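Local structure of nickel ABC transporter (Nickel-binding protein) (Bacillus halodurans, 3T66) at residues 285-293 against 388-398. The protein is probably the extracellular solute-binding component of an ABC transporter that captures nickel or peptides for uptake. Numbering follows the deposited sequence.
Sequences GPFIPTLPF and TSPRGDAGYYL
Thr388 OG1 donates to Pro286 O over 3.0 Å, coming from above the carbonyl plane, 51° out of it. With chi1 at 67° the hydroxyl sits between its own backbone N and carbonyl carbon and points across to the loop 285-293, close to the edge of the Phe287 ring. Thr241 OG1 also bonds to Pro286 O, which is thus gripped by two hydroxyls. A valine here would probably cost that buried carbonyl one of its two bonds and leave the proline loop less firmly tied to the end of strand 381-387. Next, Ser389 OG lies 3.6 Å from Leu291 CD1, while its CB stands at the edge of the Phe293 ring. Gly392 O meets the same ring in plane, 3.3 Å from Phe293 CE2. Asp393 turns away from the loop; its OD2 caps Gly395 N at the start of helix 395-402, and its OD1 pairs with Arg434. Ala394 CB rests against both phenylalanines where they meet, 3.6 Å from Phe287 CZ and 3.9 Å from Phe293 CE1. Those rings form a T-shaped pair, Phe293 turning its CE1 edge to one face of Phe287, whose opposite face carries Pro286 CG. Tyr397 CD2 approaches Phe287 CE1 at 4.1 Å, its hydroxyl being bonded to Tyr402, and Leu398 CD2 adds a looser apolar touch at Phe287 CZ. Together they make a small buried aromatic core, where the turn-bearing loop after strand 280-282 packs against an N-capped strand-to-helix connection within the family 5 solute-binding fold.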
loop_
_atom_site.group_PDB
_atom_site.type_symbol
_atom_site.label_atom_id
_atom_site.label_comp_id
_atom_site.label_asym_id
_atom_site.label_seq_id
_atom_site.Cartn_x
_atom_site.Cartn_y
_atom_site.Cartn_z
ATOM N N GLY A 285 5.661 -12.653 5.415
ATOM C CA GLY A 285 5.874 -12.615 3.976
ATOM C C GLY A 285 5.615 -11.266 3.310
ATOM O O GLY A 285 5.320 -10.290 3.989
ATOM N N PRO A 286 5.729 -11.206 1.963
ATOM C CA PRO A 286 5.578 -9.942 1.313
ATOM C C PRO A 286 4.135 -9.483 1.386
ATOM O O PRO A 286 3.919 -8.296 1.431
ATOM C CB PRO A 286 5.941 -10.254 -0.108
ATOM C CG PRO A 286 5.534 -11.575 -0.276
ATOM C CD PRO A 286 5.802 -12.289 0.981
ATOM N N PHE A 287 3.174 -10.411 1.466
ATOM C CA PHE A 287 1.746 -10.088 1.371
ATOM C C PHE A 287 1.017 -10.287 2.655
ATOM O O PHE A 287 1.242 -11.287 3.345
ATOM C CB PHE A 287 1.050 -10.966 0.333
ATOM C CG PHE A 287 1.714 -10.958 -1.017
ATOM C CD1 PHE A 287 2.051 -9.767 -1.634
ATOM C CD2 PHE A 287 2.016 -12.138 -1.646
ATOM C CE1 PHE A 287 2.647 -9.747 -2.837
ATOM C CE2 PHE A 287 2.618 -12.116 -2.846
ATOM C CZ PHE A 287 2.922 -10.907 -3.454
ATOM N N ILE A 288 0.106 -9.367 2.958
ATOM C CA ILE A 288 -0.637 -9.432 4.201
ATOM C C ILE A 288 -1.598 -10.600 4.244
ATOM O O ILE A 288 -2.191 -10.981 3.250
ATOM C CB ILE A 288 -1.377 -8.133 4.556
ATOM C CG1 ILE A 288 -2.088 -7.562 3.355
ATOM C CG2 ILE A 288 -0.411 -7.111 5.091
ATOM C CD1 ILE A 288 -3.303 -6.869 3.766
ATOM N N PRO A 289 -1.771 -11.158 5.424
ATOM C CA PRO A 289 -2.498 -12.390 5.437
ATOM C C PRO A 289 -3.893 -12.305 4.786
ATOM O O PRO A 289 -4.299 -13.253 4.142
ATOM C CB PRO A 289 -2.574 -12.715 6.941
ATOM C CG PRO A 289 -1.426 -11.892 7.561
ATOM C CD PRO A 289 -1.492 -10.655 6.783
ATOM N N THR A 290 -4.597 -11.193 4.929
ATOM C CA THR A 290 -5.997 -11.106 4.517
ATOM C C THR A 290 -6.229 -11.117 2.994
ATOM O O THR A 290 -7.363 -11.248 2.511
ATOM C CB THR A 290 -6.655 -9.888 5.144
ATOM O OG1 THR A 290 -5.635 -9.057 5.714
ATOM C CG2 THR A 290 -7.518 -10.319 6.273
ATOM N N LEU A 291 -5.132 -11.000 2.249
ATOM C CA LEU A 291 -5.159 -10.979 0.792
ATOM C C LEU A 291 -5.571 -12.345 0.319
ATOM O O LEU A 291 -5.293 -13.333 0.990
ATOM C CB LEU A 291 -3.800 -10.612 0.236
ATOM C CG LEU A 291 -3.520 -9.114 0.137
ATOM C CD1 LEU A 291 -2.041 -8.867 0.098
ATOM C CD2 LEU A 291 -4.133 -8.487 -1.111
ATOM N N PRO A 292 -6.274 -12.405 -0.826
ATOM C CA PRO A 292 -6.761 -13.681 -1.310
ATOM C C PRO A 292 -5.616 -14.602 -1.790
ATOM O O PRO A 292 -5.790 -15.811 -1.861
ATOM C CB PRO A 292 -7.689 -13.270 -2.453
ATOM C CG PRO A 292 -7.111 -12.006 -2.952
ATOM C CD PRO A 292 -6.658 -11.308 -1.727
ATOM N N PHE A 293 -4.447 -14.041 -2.090
ATOM C CA PHE A 293 -3.312 -14.820 -2.604
ATOM C C PHE A 293 -2.133 -14.940 -1.666
ATOM O O PHE A 293 -1.005 -15.059 -2.118
ATOM C CB PHE A 293 -2.813 -14.254 -3.932
ATOM C CG PHE A 293 -2.623 -12.748 -3.943
ATOM C CD1 PHE A 293 -1.507 -12.169 -3.390
ATOM C CD2 PHE A 293 -3.569 -11.912 -4.559
ATOM C CE1 PHE A 293 -1.332 -10.779 -3.445
ATOM C CE2 PHE A 293 -3.382 -10.543 -4.615
ATOM C CZ PHE A 293 -2.263 -9.982 -4.060
ATOM N N THR A 388 3.571 -3.817 -1.748
ATOM C CA THR A 388 3.699 -5.030 -2.564
ATOM C C THR A 388 2.418 -5.337 -3.365
ATOM O O THR A 388 2.452 -6.080 -4.368
ATOM C CB THR A 388 4.078 -6.231 -1.701
ATOM O OG1 THR A 388 2.993 -6.530 -0.848
ATOM C CG2 THR A 388 5.218 -5.912 -0.840
ATOM N N SER A 389 1.301 -4.763 -2.920
ATOM C CA SER A 389 0.010 -5.055 -3.505
ATOM C C SER A 389 -0.850 -3.792 -3.448
ATOM O O SER A 389 -1.841 -3.703 -2.691
ATOM C CB SER A 389 -0.625 -6.196 -2.758
ATOM O OG SER A 389 -0.630 -5.901 -1.382
ATOM N N PRO A 390 -0.495 -2.810 -4.284
ATOM C CA PRO A 390 -0.927 -1.422 -4.087
ATOM C C PRO A 390 -2.446 -1.289 -4.191
ATOM O O PRO A 390 -3.062 -0.497 -3.426
ATOM C CB PRO A 390 -0.249 -0.663 -5.243
ATOM C CG PRO A 390 0.581 -1.708 -6.009
ATOM C CD PRO A 390 -0.025 -3.037 -5.659
ATOM N N ARG A 391 -3.054 -2.022 -5.127
ATOM C CA ARG A 391 -4.498 -2.047 -5.103
ATOM C C ARG A 391 -5.032 -3.394 -5.364
ATOM O O ARG A 391 -5.815 -3.608 -6.284
ATOM C CB ARG A 391 -5.140 -0.948 -5.932
ATOM C CG ARG A 391 -4.601 -0.773 -7.256
ATOM C CD ARG A 391 -4.202 0.644 -7.503
ATOM N NE ARG A 391 -3.333 0.535 -8.660
ATOM C CZ ARG A 391 -2.146 1.103 -8.804
ATOM N NH1 ARG A 391 -1.471 0.861 -9.918
ATOM N NH2 ARG A 391 -1.659 1.929 -7.888
ATOM N N GLY A 392 -4.583 -4.323 -4.530
ATOM C CA GLY A 392 -5.017 -5.706 -4.597
ATOM C C GLY A 392 -4.370 -6.594 -5.614
ATOM O O GLY A 392 -4.778 -7.729 -5.740
ATOM N N ASP A 393 -3.380 -6.086 -6.339
ATOM C CA ASP A 393 -2.696 -6.875 -7.368
ATOM C C ASP A 393 -1.185 -6.875 -7.074
ATOM O O ASP A 393 -0.629 -5.846 -6.640
ATOM C CB ASP A 393 -2.987 -6.337 -8.779
ATOM C CG ASP A 393 -2.587 -7.334 -9.892
ATOM O OD1 ASP A 393 -3.425 -8.205 -10.261
ATOM O OD2 ASP A 393 -1.437 -7.268 -10.407
ATOM N N ALA A 394 -0.527 -8.015 -7.286
ATOM C CA ALA A 394 0.855 -8.103 -6.942
ATOM C C ALA A 394 1.699 -8.263 -8.149
ATOM O O ALA A 394 2.912 -8.396 -8.007
ATOM C CB ALA A 394 1.087 -9.231 -6.033
ATOM N N GLY A 395 1.089 -8.247 -9.336
ATOM C CA GLY A 395 1.829 -8.436 -10.605
ATOM C C GLY A 395 2.983 -7.480 -10.904
ATOM O O GLY A 395 4.034 -7.911 -11.373
ATOM N N TYR A 396 2.787 -6.182 -10.638
ATOM C CA TYR A 396 3.849 -5.219 -10.798
ATOM C C TYR A 396 4.955 -5.527 -9.820
ATOM O O TYR A 396 6.114 -5.586 -10.205
ATOM C CB TYR A 396 3.413 -3.755 -10.659
ATOM C CG TYR A 396 4.631 -2.836 -10.745
ATOM C CD1 TYR A 396 5.099 -2.339 -11.990
ATOM C CD2 TYR A 396 5.381 -2.535 -9.578
ATOM C CE1 TYR A 396 6.239 -1.543 -12.063
ATOM C CE2 TYR A 396 6.525 -1.751 -9.633
ATOM C CZ TYR A 396 6.945 -1.255 -10.868
ATOM O OH TYR A 396 8.085 -0.486 -10.861
ATOM N N TYR A 397 4.631 -5.721 -8.557
ATOM C CA TYR A 397 5.703 -5.917 -7.581
ATOM C C TYR A 397 6.595 -7.097 -7.948
ATOM O O TYR A 397 7.844 -7.025 -7.916
ATOM C CB TYR A 397 5.098 -6.173 -6.221
ATOM C CG TYR A 397 6.049 -6.783 -5.267
ATOM C CD1 TYR A 397 7.113 -6.044 -4.758
ATOM C CD2 TYR A 397 5.886 -8.112 -4.849
ATOM C CE1 TYR A 397 8.002 -6.586 -3.822
ATOM C CE2 TYR A 397 6.781 -8.701 -3.922
ATOM C CZ TYR A 397 7.842 -7.920 -3.393
ATOM O OH TYR A 397 8.732 -8.462 -2.465
ATOM N N LEU A 398 5.934 -8.196 -8.277
ATOM C CA LEU A 398 6.627 -9.441 -8.392
ATOM C C LEU A 398 7.479 -9.330 -9.588
ATOM O O LEU A 398 8.677 -9.568 -9.525
ATOM C CB LEU A 398 5.669 -10.592 -8.566
ATOM C CG LEU A 398 5.022 -11.041 -7.280
ATOM C CD1 LEU A 398 3.898 -11.988 -7.616
ATOM C CD2 LEU A 398 6.019 -11.677 -6.377
#